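PDB 7LCE: D-glucosaminate-6-phosphate ammonia lyase, which belongs to the pyridoxal-phosphate-dependent aminotransferase-like superfamily, in the selenocysteine synthase family, and carries a covalently bound pyridoxal-phosphate cofactor. Local coordinates for residues Q272-A277 / A288-D293. Numbering follows the deposited sequence.
Sequences QLQPVA and ADIEQD
Helix-on-sheet packing in the small alpha/beta region near the C-terminus brings A277 and L273 against A288 and I290, where helix 270-282 turns back into the edge strand 286-292. The two short segments run nearly antiparallel, at 153°, their axes coming within 7.7 Å. I290 does most of the work. Its CG1 is anti to the carbonyl carbon (chi1 -51°) and the chain is extended beyond it, which carries CD1 to the helix, 3.6 Å from CB of L273. The same methyl lies 3.4 Å from OE1 of Q274, whose chain bends at chi2 (60°), bringing OE1 to the isoleucine; NE2 of Q274 is hydrogen-bonded to OE2 of E278. One turn on, CB of A277 faces CG1 of I290 at 4.3 Å and CB of A288 at 4.2 Å; the two alanine methyls are small, consistent with the CA atoms of A277 and A288 approaching to 4.9 Å. S281 OG ties that end together, hydrogen-bonded to both A277 O and A288 N. D289 leaves the strand on the face away from the helix, and its OD2 forms a salt bridge with R303, with a calcium ion nearby. Beyond the contact, L273 continues onto W300 and I302 of the adjacent strand 300-306, while V276 packs against M353 and V357 of helix 352-365.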
ATOM      1  N   GLN A 272     -61.679  26.216  26.329  1.00 69.57           N
ATOM      2  CA  GLN A 272     -61.270  25.409  27.476  1.00 75.67           C
ATOM      3  C   GLN A 272     -60.065  26.023  28.177  1.00 84.40           C
ATOM      4  O   GLN A 272     -59.948  25.948  29.406  1.00 93.62           O
ATOM      5  CB  GLN A 272     -60.942  23.986  27.032  1.00 85.16           C
ATOM      6  CG  GLN A 272     -62.122  23.187  26.523  1.00 90.34           C
ATOM      7  CD  GLN A 272     -61.688  21.875  25.898  1.00110.08           C
ATOM      8  OE1 GLN A 272     -61.820  21.676  24.691  1.00114.04           O
ATOM      9  NE2 GLN A 272     -61.161  20.974  26.721  1.00110.68           N
ATOM     10  N   LEU A 273     -59.158  26.629  27.410  1.00 79.53           N
ATOM     11  CA  LEU A 273     -57.952  27.228  27.963  1.00 70.27           C
ATOM     12  C   LEU A 273     -58.228  28.553  28.660  1.00 76.50           C
ATOM     13  O   LEU A 273     -57.443  28.959  29.525  1.00 80.60           O
ATOM     14  CB  LEU A 273     -56.920  27.434  26.855  1.00 70.22           C
ATOM     15  CG  LEU A 273     -56.303  26.158  26.288  1.00 65.44           C
ATOM     16  CD1 LEU A 273     -55.201  26.485  25.297  1.00 73.00           C
ATOM     17  CD2 LEU A 273     -55.774  25.292  27.415  1.00 58.85           C
ATOM     18  N   GLN A 274     -59.320  29.225  28.304  1.00 74.08           N
ATOM     19  CA  GLN A 274     -59.580  30.562  28.830  1.00 70.91           C
ATOM     20  C   GLN A 274     -59.672  30.611  30.352  1.00 78.50           C
ATOM     21  O   GLN A 274     -59.087  31.538  30.941  1.00 81.91           O
ATOM     22  CB  GLN A 274     -60.854  31.112  28.173  1.00 72.80           C
ATOM     23  CG  GLN A 274     -61.184  32.540  28.537  1.00 82.27           C
ATOM     24  CD  GLN A 274     -60.093  33.509  28.143  1.00 89.30           C
ATOM     25  OE1 GLN A 274     -59.352  33.281  27.184  1.00 84.20           O
ATOM     26  NE2 GLN A 274     -59.982  34.599  28.891  1.00 84.51           N
ATOM     27  N   PRO A 275     -60.365  29.694  31.044  1.00 77.95           N
ATOM     28  CA  PRO A 275     -60.337  29.735  32.516  1.00 66.62           C
ATOM     29  C   PRO A 275     -58.934  29.673  33.094  1.00 69.16           C
ATOM     30  O   PRO A 275     -58.629  30.398  34.049  1.00 82.41           O
ATOM     31  CB  PRO A 275     -61.168  28.509  32.912  1.00 64.99           C
ATOM     32  CG  PRO A 275     -62.105  28.323  31.785  1.00 72.41           C
ATOM     33  CD  PRO A 275     -61.326  28.686  30.554  1.00 75.76           C
ATOM     34  N   VAL A 276     -58.069  28.827  32.535  1.00 75.77           N
ATOM     35  CA  VAL A 276     -56.705  28.715  33.042  1.00 72.09           C
ATOM     36  C   VAL A 276     -55.929  30.002  32.793  1.00 78.10           C
ATOM     37  O   VAL A 276     -55.103  30.412  33.617  1.00 81.77           O
ATOM     38  CB  VAL A 276     -56.003  27.501  32.405  1.00 70.34           C
ATOM     39  CG1 VAL A 276     -54.622  27.299  33.021  1.00 54.53           C
ATOM     40  CG2 VAL A 276     -56.861  26.253  32.557  1.00 66.00           C
ATOM     41  N   ALA A 277     -56.178  30.662  31.658  1.00 74.93           N
ATOM     42  CA  ALA A 277     -55.482  31.914  31.377  1.00 61.27           C
ATOM     43  C   ALA A 277     -55.892  33.008  32.353  1.00 74.01           C
ATOM     44  O   ALA A 277     -55.052  33.800  32.797  1.00 71.18           O
ATOM     45  CB  ALA A 277     -55.748  32.353  29.939  1.00 71.61           C
ATOM     46  N   ALA A 288     -51.475  35.948  31.500  1.00 73.26           N
ATOM     47  CA  ALA A 288     -51.616  34.813  30.602  1.00 74.04           C
ATOM     48  C   ALA A 288     -52.656  35.120  29.533  1.00 76.38           C
ATOM     49  O   ALA A 288     -53.697  35.718  29.820  1.00 75.65           O
ATOM     50  CB  ALA A 288     -52.009  33.543  31.362  1.00 76.08           C
ATOM     51  N   ASP A 289     -52.366  34.708  28.300  1.00 72.42           N
ATOM     52  CA  ASP A 289     -53.306  34.845  27.197  1.00 65.06           C
ATOM     53  C   ASP A 289     -53.091  33.685  26.238  1.00 66.73           C
ATOM     54  O   ASP A 289     -52.002  33.110  26.173  1.00 87.47           O
ATOM     55  CB  ASP A 289     -53.145  36.172  26.449  1.00 70.33           C
ATOM     56  CG  ASP A 289     -51.765  36.338  25.846  1.00 87.18           C
ATOM     57  OD1 ASP A 289     -50.771  36.266  26.598  1.00 91.95           O
ATOM     58  OD2 ASP A 289     -51.679  36.534  24.614  1.00 82.30           O
ATOM     59  N   ILE A 290     -54.142  33.340  25.509  1.00 78.70           N
ATOM     60  CA  ILE A 290     -54.108  32.244  24.547  1.00 65.66           C
ATOM     61  C   ILE A 290     -53.611  32.754  23.201  1.00 77.83           C
ATOM     62  O   ILE A 290     -54.009  33.830  22.740  1.00 86.94           O
ATOM     63  CB  ILE A 290     -55.499  31.600  24.426  1.00 60.26           C
ATOM     64  CG1 ILE A 290     -56.028  31.262  25.821  1.00 60.70           C
ATOM     65  CG2 ILE A 290     -55.448  30.360  23.547  1.00 75.87           C
ATOM     66  CD1 ILE A 290     -57.470  30.845  25.836  1.00 98.72           C
ATOM     67  N   GLU A 291     -52.744  31.967  22.563  1.00 74.47           N
ATOM     68  CA  GLU A 291     -52.140  32.328  21.286  1.00 89.91           C
ATOM     69  C   GLU A 291     -52.119  31.100  20.389  1.00 94.04           C
ATOM     70  O   GLU A 291     -51.626  30.042  20.791  1.00 79.55           O
ATOM     71  CB  GLU A 291     -50.716  32.872  21.476  1.00 97.95           C
ATOM     72  CG  GLU A 291     -50.093  33.447  20.211  1.00119.62           C
ATOM     73  CD  GLU A 291     -48.574  33.404  20.229  1.00131.74           C
ATOM     74  OE1 GLU A 291     -48.002  32.662  21.059  1.00112.24           O
ATOM     75  OE2 GLU A 291     -47.951  34.110  19.408  1.00136.00           O
ATOM     76  N   GLN A 292     -52.666  31.243  19.184  1.00 91.27           N
ATOM     77  CA  GLN A 292     -52.634  30.179  18.194  1.00102.00           C
ATOM     78  C   GLN A 292     -51.269  30.084  17.514  1.00105.50           C
ATOM     79  O   GLN A 292     -50.493  31.041  17.471  1.00109.77           O
ATOM     80  CB  GLN A 292     -53.735  30.389  17.153  1.00109.73           C
ATOM     81  CG  GLN A 292     -54.220  29.104  16.503  1.00122.74           C
ATOM     82  CD  GLN A 292     -55.203  29.352  15.381  1.00116.36           C
ATOM     83  OE1 GLN A 292     -55.769  30.440  15.266  1.00113.38           O
ATOM     84  NE2 GLN A 292     -55.387  28.354  14.525  1.00131.03           N
ATOM     85  N   ASP A 293     -50.993  28.897  16.976  1.00119.44           N
ATOM     86  CA  ASP A 293     -49.751  28.623  16.264  1.00133.58           C
ATOM     87  C   ASP A 293     -49.669  29.431  14.969  1.00145.33           C
ATOM     88  O   ASP A 293     -50.674  29.663  14.291  1.00152.40           O
ATOM     89  CB  ASP A 293     -49.621  27.129  15.977  1.00135.06           C
ATOM     90  CG  ASP A 293     -48.240  26.754  15.472  1.00145.92           C
ATOM     91  OD1 ASP A 293     -47.251  27.056  16.171  1.00145.35           O
ATOM     92  OD2 ASP A 293     -48.146  26.167  14.373  1.00144.15           O
TER